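Hypothetical protein (Catenulispora acidiphila, PDB 4H3U) is of unknown function but adopts a ketosteroid isomerase-like, SnoaL-type fold and may take part in trimethylamine metabolism. Local coordinates at residues D53-D58 with I131-D136; E83-T88 with A103-H108; D97-E102 with L124-E129; F116-A121 with S141-Q146. All coordinates share one frame; numbering follows the deposited sequence. Where two conformers were deposited one is given.

Interaction 1: residues D53-D58 with I131-D136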
loop_
_atom_site.group_PDB
_atom_site.type_symbol
_atom_site.label_atom_id
_atom_site.label_comp_id
_atom_site.label_asym_id
_atom_site.label_seq_id
_atom_site.Cartn_x
_atom_site.Cartn_y
_atom_site.Cartn_z
ATOM N N ASP A 53 -21.446 0.950 -9.613
ATOM C CA ASP A 53 -20.934 -0.290 -9.071
ATOM C C ASP A 53 -19.466 -0.187 -8.682
ATOM O O ASP A 53 -18.764 -1.179 -8.558
ATOM C CB ASP A 53 -21.165 -1.451 -10.076
ATOM C CG ASP A 53 -20.530 -1.208 -11.444
ATOM O OD1 ASP A 53 -20.580 -2.169 -12.241
ATOM O OD2 ASP A 53 -19.995 -0.096 -11.727
ATOM N N GLY A 54 -18.992 1.026 -8.485
ATOM C CA GLY A 54 -17.621 1.245 -8.090
ATOM C C GLY A 54 -17.321 0.666 -6.715
ATOM O O GLY A 54 -18.177 0.644 -5.844
ATOM N N THR A 55 -16.084 0.246 -6.529
ATOM C CA THR A 55 -15.645 -0.324 -5.263
ATOM C C THR A 55 -14.557 0.514 -4.595
ATOM O O THR A 55 -13.759 1.183 -5.252
ATOM C CB THR A 55 -15.124 -1.763 -5.463
ATOM O OG1 THR A 55 -14.017 -1.759 -6.356
ATOM C CG2 THR A 55 -16.228 -2.647 -6.012
ATOM N N TYR A 56 -14.543 0.435 -3.263
ATOM C CA TYR A 56 -13.567 1.118 -2.463
ATOM C C TYR A 56 -13.096 0.108 -1.407
ATOM O O TYR A 56 -13.908 -0.432 -0.650
ATOM C CB TYR A 56 -14.200 2.365 -1.761
ATOM C CG TYR A 56 -13.203 3.407 -1.297
ATOM C CD1 TYR A 56 -13.157 4.660 -1.898
ATOM C CD2 TYR A 56 -12.270 3.139 -0.287
ATOM C CE1 TYR A 56 -12.217 5.576 -1.567
ATOM C CE2 TYR A 56 -11.291 4.055 0.010
ATOM C CZ TYR A 56 -11.266 5.287 -0.650
ATOM O OH TYR A 56 -10.256 6.202 -0.419
ATOM N N VAL A 57 -11.796 -0.150 -1.335
ATOM C CA VAL A 57 -11.209 -1.043 -0.352
ATOM C C VAL A 57 -10.102 -0.307 0.393
ATOM O O VAL A 57 -9.160 0.147 -0.213
ATOM C CB VAL A 57 -10.634 -2.314 -1.016
ATOM C CG1 VAL A 57 -10.019 -3.199 0.062
ATOM C CG2 VAL A 57 -11.723 -3.053 -1.775
ATOM N N ASP A 58 -10.206 -0.290 1.730
ATOM C CA ASP A 58 -9.135 0.172 2.607
ATOM C C ASP A 58 -8.488 -1.077 3.167
ATOM O O ASP A 58 -9.094 -1.790 3.969
ATOM C CB ASP A 58 -9.657 1.101 3.694
ATOM C CG ASP A 58 -8.585 1.599 4.613
ATOM O OD1 ASP A 58 -7.690 0.801 4.999
ATOM O OD2 ASP A 58 -8.643 2.800 5.002
ATOM N N ILE A 131 -14.431 6.895 -11.220
ATOM C CA ILE A 131 -13.610 5.889 -10.567
ATOM C C ILE A 131 -14.403 4.590 -10.461
ATOM O O ILE A 131 -15.505 4.576 -9.924
ATOM C CB ILE A 131 -13.133 6.322 -9.182
ATOM C CG1 ILE A 131 -12.392 7.664 -9.249
ATOM C CG2 ILE A 131 -12.280 5.213 -8.590
ATOM C CD1 ILE A 131 -12.062 8.263 -7.902
ATOM N N THR A 132 -13.863 3.509 -11.023
ATOM C CA THR A 132 -14.473 2.209 -10.903
ATOM C C THR A 132 -13.928 1.401 -9.728
ATOM O O THR A 132 -14.621 0.536 -9.207
ATOM C CB THR A 132 -14.381 1.396 -12.210
ATOM O OG1 THR A 132 -13.019 1.117 -12.503
ATOM C CG2 THR A 132 -14.979 2.184 -13.353
ATOM N N SER A 133 -12.683 1.667 -9.343
ATOM C CA SER A 133 -12.044 0.988 -8.215
ATOM C C SER A 133 -11.062 1.922 -7.510
ATOM O O SER A 133 -10.318 2.640 -8.151
ATOM C CB SER A 133 -11.270 -0.261 -8.715
ATOM O OG SER A 133 -10.463 -0.831 -7.706
ATOM N N ASP A 134 -11.113 1.903 -6.175
ATOM C CA ASP A 134 -10.112 2.571 -5.350
ATOM C C ASP A 134 -9.623 1.522 -4.330
ATOM O O ASP A 134 -10.445 0.874 -3.664
ATOM C CB ASP A 134 -10.751 3.757 -4.609
ATOM C CG ASP A 134 -9.809 4.541 -3.705
ATOM O OD1 ASP A 134 -9.124 3.844 -2.887
ATOM O OD2 ASP A 134 -9.838 5.765 -3.731
ATOM N N GLN A 135 -8.320 1.354 -4.223
ATOM C CA GLN A 135 -7.672 0.597 -3.142
ATOM C C GLN A 135 -6.714 1.546 -2.425
ATOM O O GLN A 135 -5.843 2.131 -3.047
ATOM C CB GLN A 135 -6.863 -0.534 -3.705
ATOM C CG GLN A 135 -7.659 -1.572 -4.447
ATOM C CD GLN A 135 -6.731 -2.613 -5.001
ATOM O OE1 GLN A 135 -6.060 -3.322 -4.225
ATOM N NE2 GLN A 135 -6.579 -2.641 -6.307
ATOM N N ASP A 136 -6.829 1.592 -1.080
ATOM C CA ASP A 136 -5.939 2.377 -0.228
ATOM C C ASP A 136 -5.066 1.444 0.611
ATOM O O ASP A 136 -5.586 0.506 1.220
ATOM C CB ASP A 136 -6.669 3.306 0.736
ATOM C CG ASP A 136 -7.528 4.361 0.092
ATOM O OD1 ASP A 136 -7.357 4.646 -1.126
ATOM O OD2 ASP A 136 -8.345 4.967 0.835
HETATM O O HOH W 1 -16.279 -1.851 -10.333
HETATM O O HOH W 2 -11.561 -1.396 -5.108
HETATM O O HOH W 3 -14.314 -2.650 -9.160
HETATM O O HOH W 4 -9.607 4.753 3.335
#
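Y56 meets the carboxylates of D134 and D136, all three carried on one face of two parallel strands. D134 lies alongside the tyrosine and points the same way: its carboxylate stacks on the ring with the planes 21° apart, CG over the rim, while D134 CB makes a CH-pi contact 4.0 Å from the Y56 ring centroid. D136 comes instead to the far edge. Its CG sits beside its own backbone N (chi1 -62°), which carries the carboxylate back toward the tyrosine, and Y56 OH donates to D136 OD2 over 2.6 Å, on the syn side and 20° out of the carboxylate plane. Strands 54-58 and 130-138 are neighbours in the curved mixed sheet of the ketosteroid isomerase-like fold, and helix 29-39 covers this face: W34 touches Y56 and D136, and W38 NE1 bonds to the phenol oxygen. A phenylalanine in place of Y56 would probably leave D136 OD2 without its phenol donor and the W38 indole N-H without this acceptor. Backbone bonds set the register, with V57 N to D134 O at 2.9 Å and D136 N to V57 O also at 2.9 Å. D136 OD2 takes a second donor, water 4, which it shares with D58 OD2, itself bonded to Y138. The opposite face, with T55 and V57, is wetter; there water 2 joins T55 OG1 to D134 O.

Interaction 2: residues E83-T88 with A103-H108. With CD (cadmium ion), chain E.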
loop_
_atom_site.group_PDB
_atom_site.type_symbol
_atom_site.label_atom_id
_atom_site.label_comp_id
_atom_site.label_asym_id
_atom_site.label_seq_id
_atom_site.Cartn_x
_atom_site.Cartn_y
_atom_site.Cartn_z
ATOM N N GLU A 83 -10.658 13.132 13.635
ATOM C CA GLU A 83 -10.744 14.543 13.429
ATOM C C GLU A 83 -9.678 15.016 12.413
ATOM O O GLU A 83 -8.590 14.454 12.311
ATOM C CB GLU A 83 -10.442 15.270 14.770
ATOM C CG GLU A 83 -10.797 16.756 14.783
ATOM C CD GLU A 83 -12.310 17.039 14.940
ATOM O OE1 GLU A 83 -12.702 18.181 15.209
ATOM O OE2 GLU A 83 -13.135 16.113 14.714
ATOM N N ASN A 84 -10.002 16.073 11.684
ATOM C CA ASN A 84 -9.054 16.741 10.789
ATOM C C ASN A 84 -8.456 15.818 9.705
ATOM O O ASN A 84 -7.289 15.947 9.374
ATOM C CB ASN A 84 -7.927 17.448 11.588
ATOM C CG ASN A 84 -7.125 18.389 10.742
ATOM O OD1 ASN A 84 -7.683 19.170 9.964
ATOM N ND2 ASN A 84 -5.816 18.294 10.842
ATOM N N VAL A 85 -9.245 14.885 9.189
ATOM C CA VAL A 85 -8.742 14.030 8.127
ATOM C C VAL A 85 -8.266 14.910 6.963
ATOM O O VAL A 85 -8.982 15.835 6.538
ATOM C CB VAL A 85 -9.827 13.082 7.602
ATOM C CG1 VAL A 85 -9.406 12.425 6.289
ATOM C CG2 VAL A 85 -10.148 12.038 8.632
ATOM N N HIS A 86 -7.049 14.673 6.514
ATOM C CA HIS A 86 -6.518 15.422 5.397
ATOM C C HIS A 86 -5.588 14.534 4.605
ATOM O O HIS A 86 -4.830 13.749 5.159
ATOM C CB HIS A 86 -5.881 16.753 5.833
ATOM C CG HIS A 86 -4.724 16.641 6.766
ATOM N ND1 HIS A 86 -4.847 16.266 8.084
ATOM C CD2 HIS A 86 -3.424 16.981 6.597
ATOM C CE1 HIS A 86 -3.650 16.290 8.656
ATOM N NE2 HIS A 86 -2.774 16.744 7.778
ATOM N N VAL A 87 -5.702 14.668 3.290
ATOM C CA VAL A 87 -4.931 13.883 2.340
ATOM C C VAL A 87 -4.251 14.829 1.364
ATOM O O VAL A 87 -4.916 15.630 0.757
ATOM C CB VAL A 87 -5.831 12.908 1.557
ATOM C CG1 VAL A 87 -5.061 12.229 0.455
ATOM C CG2 VAL A 87 -6.452 11.887 2.504
ATOM N N THR A 88 -2.913 14.770 1.320
ATOM C CA THR A 88 -2.135 15.625 0.435
ATOM C C THR A 88 -1.463 14.741 -0.597
ATOM O O THR A 88 -1.044 13.631 -0.323
ATOM C CB THR A 88 -1.093 16.441 1.209
ATOM O OG1 THR A 88 -0.193 15.573 1.854
ATOM C CG2 THR A 88 -1.746 17.288 2.245
ATOM N N ALA A 103 0.357 9.613 -1.575
ATOM C CA ALA A 103 -0.214 10.673 -0.758
ATOM C C ALA A 103 0.262 10.577 0.645
ATOM O O ALA A 103 0.987 9.651 1.019
ATOM C CB ALA A 103 -1.727 10.557 -0.767
ATOM N N VAL A 104 -0.089 11.590 1.440
ATOM C CA VAL A 104 0.078 11.546 2.893
ATOM C C VAL A 104 -1.312 11.677 3.484
ATOM O O VAL A 104 -2.052 12.600 3.170
ATOM C CB VAL A 104 1.010 12.658 3.438
ATOM C CG1 VAL A 104 1.085 12.622 4.964
ATOM C CG2 VAL A 104 2.392 12.508 2.846
ATOM N N TYR A 105 -1.626 10.728 4.349
ATOM C CA TYR A 105 -2.893 10.644 5.064
ATOM C C TYR A 105 -2.671 10.992 6.532
ATOM O O TYR A 105 -1.865 10.370 7.200
ATOM C CB TYR A 105 -3.418 9.228 4.946
ATOM C CG TYR A 105 -4.619 8.882 5.782
ATOM C CD1 TYR A 105 -5.597 9.826 6.061
ATOM C CD2 TYR A 105 -4.736 7.668 6.395
ATOM C CE1 TYR A 105 -6.682 9.520 6.882
ATOM C CE2 TYR A 105 -5.877 7.305 7.106
ATOM C CZ TYR A 105 -6.863 8.220 7.309
ATOM O OH TYR A 105 -7.968 7.880 8.053
ATOM N N GLY A 106 -3.377 12.000 6.995
ATOM C CA GLY A 106 -3.230 12.455 8.367
ATOM C C GLY A 106 -4.552 12.763 9.027
ATOM O O GLY A 106 -5.576 12.992 8.377
ATOM N N GLY A 107 -4.496 12.846 10.355
ATOM C CA GLY A 107 -5.669 13.174 11.163
ATOM C C GLY A 107 -5.354 12.908 12.627
ATOM O O GLY A 107 -4.217 12.669 12.986
ATOM N N HIS A 108 -6.395 12.941 13.439
ATOM C CA HIS A 108 -6.235 12.680 14.868
ATOM C C HIS A 108 -7.423 11.819 15.309
ATOM O O HIS A 108 -8.554 12.305 15.419
ATOM C CB HIS A 108 -6.117 13.982 15.670
ATOM C CG HIS A 108 -5.739 13.792 17.108
ATOM N ND1 HIS A 108 -5.273 14.856 17.885
ATOM C CD2 HIS A 108 -5.717 12.688 17.879
ATOM C CE1 HIS A 108 -5.010 14.380 19.076
ATOM N NE2 HIS A 108 -5.292 13.085 19.121
HETATM CD CD CD E . -0.571 17.277 8.021
HETATM O O HOH W 5 -1.983 14.803 4.898
HETATM O O HOH W 6 0.030 15.442 6.737
HETATM O O HOH W 7 -0.512 18.357 6.073
HETATM O O HOH W 8 -1.126 19.159 9.218
#
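H86 and G106 form a hydrogen-bonded pair in the antiparallel beta hairpin of strands 82-95 and 98-109, toward its open end, where the register slips by one residue at a beta bulge between E83 and H86. The tight face is apolar. V87 CG1 rests 3.9 Å from A103 CB, and V85 CG1 meets the Y105 ring at its edge, 4.0 Å from CE1. Beyond the two strands, W34 and W38 of helix 29-39 and T78 of helix 68-81 press on this side. The other face is looser and polar. T88 OG1 lies 3.5 Å from V104 CB, the two side chains running side by side, and water 5 donates to both H86 O and V104 O. Here the imidazole of H86, its CG between backbone N and carbonyl carbon (chi1 61°), leans across the partner strand, with G106 CA against one ring face; the missing side chain of G106 makes room for it. Two bonds fix the ring's rotation. H86 ND1 donates to N84 O at 2.8 Å, nearly in the ring plane and almost straight (168°), which leaves the other nitrogen pointing outward: H86 NE2 binds a cadmium ion at 2.3 Å, with waters 6, 7 and 8 among its other ligands.

Interaction 3: residues D97-E102 with L124-E129. With CD (cadmium ion), chain F.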
loop_
_atom_site.group_PDB
_atom_site.type_symbol
_atom_site.label_atom_id
_atom_site.label_comp_id
_atom_site.label_asym_id
_atom_site.label_seq_id
_atom_site.Cartn_x
_atom_site.Cartn_y
_atom_site.Cartn_z
ATOM N N ASP A 97 -6.066 3.305 -18.056
ATOM C CA ASP A 97 -7.170 3.479 -17.130
ATOM C C ASP A 97 -6.756 3.345 -15.661
ATOM O O ASP A 97 -7.607 3.325 -14.803
ATOM C CB ASP A 97 -8.241 2.442 -17.396
ATOM C CG ASP A 97 -8.930 2.644 -18.725
ATOM O OD1 ASP A 97 -9.191 3.816 -19.133
ATOM O OD2 ASP A 97 -9.239 1.615 -19.331
ATOM N N HIS A 98 -5.465 3.281 -15.389
ATOM C CA HIS A 98 -4.974 3.111 -14.029
ATOM C C HIS A 98 -4.269 4.349 -13.572
ATOM O O HIS A 98 -3.558 4.995 -14.327
ATOM C CB HIS A 98 -4.001 1.942 -13.998
ATOM C CG HIS A 98 -4.602 0.657 -14.475
ATOM N ND1 HIS A 98 -5.218 -0.226 -13.617
ATOM C CD2 HIS A 98 -4.769 0.164 -15.713
ATOM C CE1 HIS A 98 -5.715 -1.229 -14.304
ATOM N NE2 HIS A 98 -5.436 -1.037 -15.586
ATOM N N VAL A 99 -4.534 4.769 -12.356
ATOM C CA VAL A 99 -3.878 5.912 -11.751
ATOM C C VAL A 99 -3.292 5.436 -10.406
ATOM O O VAL A 99 -3.955 4.777 -9.610
ATOM C CB VAL A 99 -4.874 7.071 -11.520
ATOM C CG1 VAL A 99 -4.213 8.229 -10.822
ATOM C CG2 VAL A 99 -5.501 7.535 -12.831
ATOM N N THR A 100 -2.041 5.806 -10.182
ATOM C CA THR A 100 -1.371 5.556 -8.922
ATOM C C THR A 100 -1.160 6.868 -8.203
ATOM O O THR A 100 -0.672 7.840 -8.810
ATOM C CB THR A 100 -0.040 4.856 -9.156
ATOM O OG1 THR A 100 -0.265 3.649 -9.859
ATOM C CG2 THR A 100 0.699 4.623 -7.851
ATOM N N ILE A 101 -1.505 6.887 -6.912
ATOM C CA ILE A 101 -1.357 8.055 -6.087
ATOM C C ILE A 101 -0.443 7.768 -4.921
ATOM O O ILE A 101 -0.671 6.802 -4.194
ATOM C CB ILE A 101 -2.713 8.513 -5.531
ATOM C CG1 ILE A 101 -3.757 8.733 -6.617
ATOM C CG2 ILE A 101 -2.549 9.785 -4.698
ATOM C CD1 ILE A 101 -5.169 8.903 -6.110
ATOM N N GLU A 102 0.590 8.581 -4.746
ATOM C CA GLU A 102 1.393 8.585 -3.537
ATOM C C GLU A 102 0.911 9.834 -2.756
ATOM O O GLU A 102 1.005 10.978 -3.235
ATOM C CB GLU A 102 2.878 8.688 -3.829
ATOM C CG GLU A 102 3.377 7.463 -4.529
ATOM C CD GLU A 102 4.873 7.403 -4.758
ATOM O OE1 GLU A 102 5.639 7.682 -3.797
ATOM O OE2 GLU A 102 5.287 6.993 -5.879
ATOM N N LEU A 124 -6.169 3.656 -8.338
ATOM C CA LEU A 124 -7.477 3.863 -8.921
ATOM C C LEU A 124 -7.559 3.192 -10.297
ATOM O O LEU A 124 -6.569 3.161 -11.039
ATOM C CB LEU A 124 -7.759 5.355 -9.161
ATOM C CG LEU A 124 -7.649 6.312 -8.002
ATOM C CD1 LEU A 124 -8.038 7.723 -8.442
ATOM C CD2 LEU A 124 -8.508 5.846 -6.830
ATOM N N ARG A 125 -8.726 2.706 -10.631
ATOM C CA ARG A 125 -9.082 2.383 -11.999
ATOM C C ARG A 125 -10.200 3.336 -12.370
ATOM O O ARG A 125 -11.117 3.555 -11.588
ATOM C CB ARG A 125 -9.505 0.965 -12.170
ATOM C CG ARG A 125 -9.658 0.574 -13.623
ATOM C CD ARG A 125 -9.948 -0.914 -13.796
ATOM N NE ARG A 125 -8.898 -1.642 -13.093
ATOM C CZ ARG A 125 -9.004 -2.266 -11.918
ATOM N NH1 ARG A 125 -7.905 -2.780 -11.393
ATOM N NH2 ARG A 125 -10.166 -2.397 -11.272
ATOM N N THR A 126 -10.109 3.910 -13.566
ATOM C CA THR A 126 -11.073 4.949 -14.014
ATOM C C THR A 126 -11.707 4.580 -15.352
ATOM O O THR A 126 -11.234 3.702 -16.088
ATOM C CB THR A 126 -10.382 6.306 -14.214
ATOM O OG1 THR A 126 -9.395 6.203 -15.261
ATOM C CG2 THR A 126 -9.747 6.738 -12.898
ATOM N N ARG A 127 -12.787 5.292 -15.648
ATOM C CA ARG A 127 -13.518 5.189 -16.921
ATOM C C ARG A 127 -13.898 6.648 -17.200
ATOM O O ARG A 127 -14.855 7.185 -16.629
ATOM C CB ARG A 127 -14.735 4.281 -16.788
ATOM C CG ARG A 127 -15.575 4.063 -18.052
ATOM C CD ARG A 127 -16.952 3.530 -17.640
ATOM N NE ARG A 127 -16.870 2.255 -16.926
ATOM C CZ ARG A 127 -17.779 1.792 -16.062
ATOM N NH1 ARG A 127 -18.802 2.546 -15.663
ATOM N NH2 ARG A 127 -17.592 0.610 -15.485
ATOM N N GLY A 128 -13.131 7.320 -18.055
ATOM C CA GLY A 128 -13.338 8.745 -18.256
ATOM C C GLY A 128 -12.987 9.390 -16.931
ATOM O O GLY A 128 -11.931 9.056 -16.357
ATOM N N GLU A 129 -13.880 10.259 -16.421
ATOM C CA GLU A 129 -13.708 10.885 -15.132
ATOM C C GLU A 129 -14.122 10.013 -13.931
ATOM O O GLU A 129 -13.636 10.275 -12.847
ATOM C CB GLU A 129 -14.541 12.150 -15.033
ATOM C CG GLU A 129 -14.224 13.226 -16.052
ATOM C CD GLU A 129 -14.537 14.586 -15.479
ATOM O OE1 GLU A 129 -14.408 14.699 -14.269
ATOM O OE2 GLU A 129 -14.781 15.569 -16.210
HETATM CD CD CD F . -5.915 -2.229 -17.400
HETATM O O HOH W 9 -10.193 6.251 -17.859
HETATM O O HOH W 10 -12.051 4.728 -20.137
HETATM O O HOH W 11 -5.154 0.817 -10.862
HETATM O O HOH W 12 -8.146 -1.593 -17.169
#
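H98 and R125 are brought side by side by different torsions: H98 CG stands beside its backbone N (chi1 -58°), whereas R125 CG is anti to its own (chi1 -171°) and the arginine chain bends only at its third torsion. The imidazole and guanidinium planes stand 77° apart, with H98 CE1 at the guanidinium edge, 3.4 Å from R125 NE. The two residues form a non-hydrogen-bonded pair in the antiparallel hairpin of strands 98-109 and 116-127. Next to them V99 and L124 are a hydrogen-bonded pair, V99 N to L124 O and back. Their side chains go to the other face, where I101 CD1 packs 3.9 Å from L124 CD1 under V31 and W34 of helix 29-39. At the open end D97 O accepts from T126 N at 2.9 Å, and water 9 joins D97 OD1 to T126 OG1, whose hydroxyl also bonds to R94. On the H98 side the second subunit closes in, its Y93 ring stacked on the imidazole. Water 11, in the plane of the H98 imidazole, accepts from H98 ND1 at 2.9 Å and donates to L124 O at 2.7 Å. H98 NE2 binds a cadmium ion at 2.2 Å, with water 12 among the other ligands. With one nitrogen given to the metal and the other donating a proton, the imidazole is probably neutral, and the ion is likely to strengthen ND1 as a donor.

Interaction 4: residues F116-A121 with S141-Q146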
loop_
_atom_site.group_PDB
_atom_site.type_symbol
_atom_site.label_atom_id
_atom_site.label_comp_id
_atom_site.label_asym_id
_atom_site.label_seq_id
_atom_site.Cartn_x
_atom_site.Cartn_y
_atom_site.Cartn_z
ATOM N N PHE A 116 -1.586 11.711 13.761
ATOM C CA PHE A 116 -0.709 10.921 12.897
ATOM C C PHE A 116 -0.663 11.510 11.482
ATOM O O PHE A 116 -1.572 12.237 11.072
ATOM C CB PHE A 116 -1.226 9.460 12.806
ATOM C CG PHE A 116 -2.510 9.306 11.996
ATOM C CD1 PHE A 116 -2.468 9.071 10.633
ATOM C CD2 PHE A 116 -3.749 9.435 12.607
ATOM C CE1 PHE A 116 -3.654 8.985 9.896
ATOM C CE2 PHE A 116 -4.928 9.350 11.893
ATOM C CZ PHE A 116 -4.873 9.135 10.504
ATOM N N ALA A 117 0.370 11.124 10.758
ATOM C CA ALA A 117 0.482 11.384 9.293
ATOM C C ALA A 117 1.335 10.252 8.741
ATOM O O ALA A 117 2.441 10.022 9.228
ATOM C CB ALA A 117 1.043 12.746 8.974
ATOM N N VAL A 118 0.830 9.548 7.713
ATOM C CA VAL A 118 1.557 8.435 7.128
ATOM C C VAL A 118 1.500 8.510 5.607
ATOM O O VAL A 118 0.514 8.989 5.027
ATOM C CB VAL A 118 0.973 7.080 7.575
ATOM C CG1 VAL A 118 1.167 6.848 9.083
ATOM C CG2 VAL A 118 -0.507 6.897 7.209
ATOM N N PRO A 119 2.501 7.933 4.932
ATOM C CA PRO A 119 2.398 7.790 3.483
ATOM C C PRO A 119 1.317 6.748 3.128
ATOM O O PRO A 119 1.175 5.718 3.776
ATOM C CB PRO A 119 3.792 7.309 3.064
ATOM C CG PRO A 119 4.353 6.651 4.288
ATOM C CD PRO A 119 3.775 7.410 5.449
HETATM N N MSE A 120 0.644 6.971 2.019
HETATM C CA MSE A 120 -0.368 6.058 1.557
HETATM C C MSE A 120 -0.169 5.895 0.086
HETATM O O MSE A 120 0.348 6.787 -0.599
HETATM C CB MSE A 120 -1.757 6.617 1.899
HETATM C CG MSE A 120 -2.949 5.680 1.591
HETATM SE SE MSE A 120 -4.662 6.348 2.346
HETATM C CE MSE A 120 -4.292 8.134 1.601
ATOM N N ALA A 121 -0.508 4.689 -0.362
ATOM C CA ALA A 121 -0.540 4.357 -1.813
ATOM C C ALA A 121 -1.992 4.070 -2.141
ATOM O O ALA A 121 -2.609 3.175 -1.545
ATOM C CB ALA A 121 0.365 3.161 -2.124
ATOM N N SER A 141 0.236 0.126 11.580
ATOM C CA SER A 141 1.145 0.109 12.754
ATOM C C SER A 141 1.679 1.508 13.007
ATOM O O SER A 141 1.762 1.925 14.160
ATOM C CB SER A 141 2.308 -0.881 12.450
ATOM O OG SER A 141 1.812 -2.198 12.441
ATOM N N SER A 142 2.077 2.182 11.954
ATOM C CA SER A 142 2.605 3.529 12.075
ATOM C C SER A 142 1.517 4.487 12.560
ATOM O O SER A 142 1.772 5.363 13.390
ATOM C CB SER A 142 3.252 4.011 10.782
ATOM O OG SER A 142 3.875 5.296 10.993
ATOM N N VAL A 143 0.314 4.379 12.017
ATOM C CA VAL A 143 -0.809 5.195 12.471
ATOM C C VAL A 143 -0.988 5.068 13.994
ATOM O O VAL A 143 -1.065 6.048 14.735
ATOM C CB VAL A 143 -2.151 4.835 11.778
ATOM C CG1 VAL A 143 -3.342 5.538 12.463
ATOM C CG2 VAL A 143 -2.092 5.219 10.290
ATOM N N LEU A 144 -1.099 3.844 14.449
ATOM C CA LEU A 144 -1.347 3.601 15.878
ATOM C C LEU A 144 -0.177 4.064 16.737
ATOM O O LEU A 144 -0.383 4.655 17.814
ATOM C CB LEU A 144 -1.673 2.141 16.131
ATOM C CG LEU A 144 -2.925 1.625 15.417
ATOM C CD1 LEU A 144 -3.098 0.113 15.667
ATOM C CD2 LEU A 144 -4.181 2.425 15.750
ATOM N N ALA A 145 1.049 3.750 16.345
ATOM C CA ALA A 145 2.214 4.163 17.120
ATOM C C ALA A 145 2.298 5.705 17.214
ATOM O O ALA A 145 2.510 6.235 18.303
ATOM C CB ALA A 145 3.495 3.588 16.526
ATOM N N GLN A 146 2.132 6.391 16.078
ATOM C CA GLN A 146 2.181 7.839 16.113
ATOM C C GLN A 146 1.118 8.399 17.055
ATOM O O GLN A 146 1.306 9.479 17.614
ATOM C CB GLN A 146 2.021 8.430 14.713
ATOM C CG GLN A 146 3.244 8.282 13.852
ATOM C CD GLN A 146 2.970 8.945 12.522
ATOM O OE1 GLN A 146 2.543 10.104 12.456
ATOM N NE2 GLN A 146 3.272 8.252 11.445
#
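F116 begins the contact by offering a ring face to V143 of the helix. Strand 116-127 belongs to the curved sheet of the ketosteroid isomerase-like fold, and helix 140-147, close to the C-terminus, packs on it; the axes of 116-121 and 141-146 run nearly antiparallel and come within 7.6 Å. The F116 side chain takes the position between its backbone N and carbonyl carbon (chi1 71°), which lays the ring flat under the valine: V143 CG1 sits over its centre, 3.9 Å from the F116 ring centroid, in a CH-pi contact. The F116 and Y105 rings also meet edge-to-face. At A117 the contact turns polar. Its CB points away from the helix, but its backbone is gripped by the extended side chain of Q146: A117 N donates to Q146 OE1 at 2.9 Å, and Q146 NE2 donates to A117 O at 3.0 Å, with that oxygen in the amide plane though the nitrogen stands well above the carbonyl plane. One amide thus serves both backbone groups of A117, much as an adjoining strand would, and a bond from Q146 NE2 to S142 OG, 3.1 Å, helps to hold it. A leucine in place of Q146 would probably leave A117 N and O without these mates, with packing alone to join strand and helix here. V118 comes next, pointing toward the helix. Its two methyl groups straddle V143, each of them, CG1 and CG2, 3.8 Å from V143 CG2, while V118 CG1 also lies against the amide, 3.5 Å from Q146 NE2.

Overall arrangement
All four contacts reach one mixed sheet, whose strands run 63-66, 54-58, 130-138, 116-127, 98-109, 82-95; interaction 4 packs helix 140-147 on it. Interactions 1 and 3 share one end, their centres about 10 Å apart, joined by backbone bonds from R125 to T132 and S133. Interactions 2 and 4 share the other end, also about 10 Å apart, where Y105 and A103 bond to V118 and M120. Interaction 1 joins an early strand to a late one, with both hairpins between them in sequence. Strands 98-109 and 116-127 span more than 20 Å between centres, tying the subunit's two ends together. Interactions 3 and 4 both touch the second subunit, and interaction 1 reaches it through Q135.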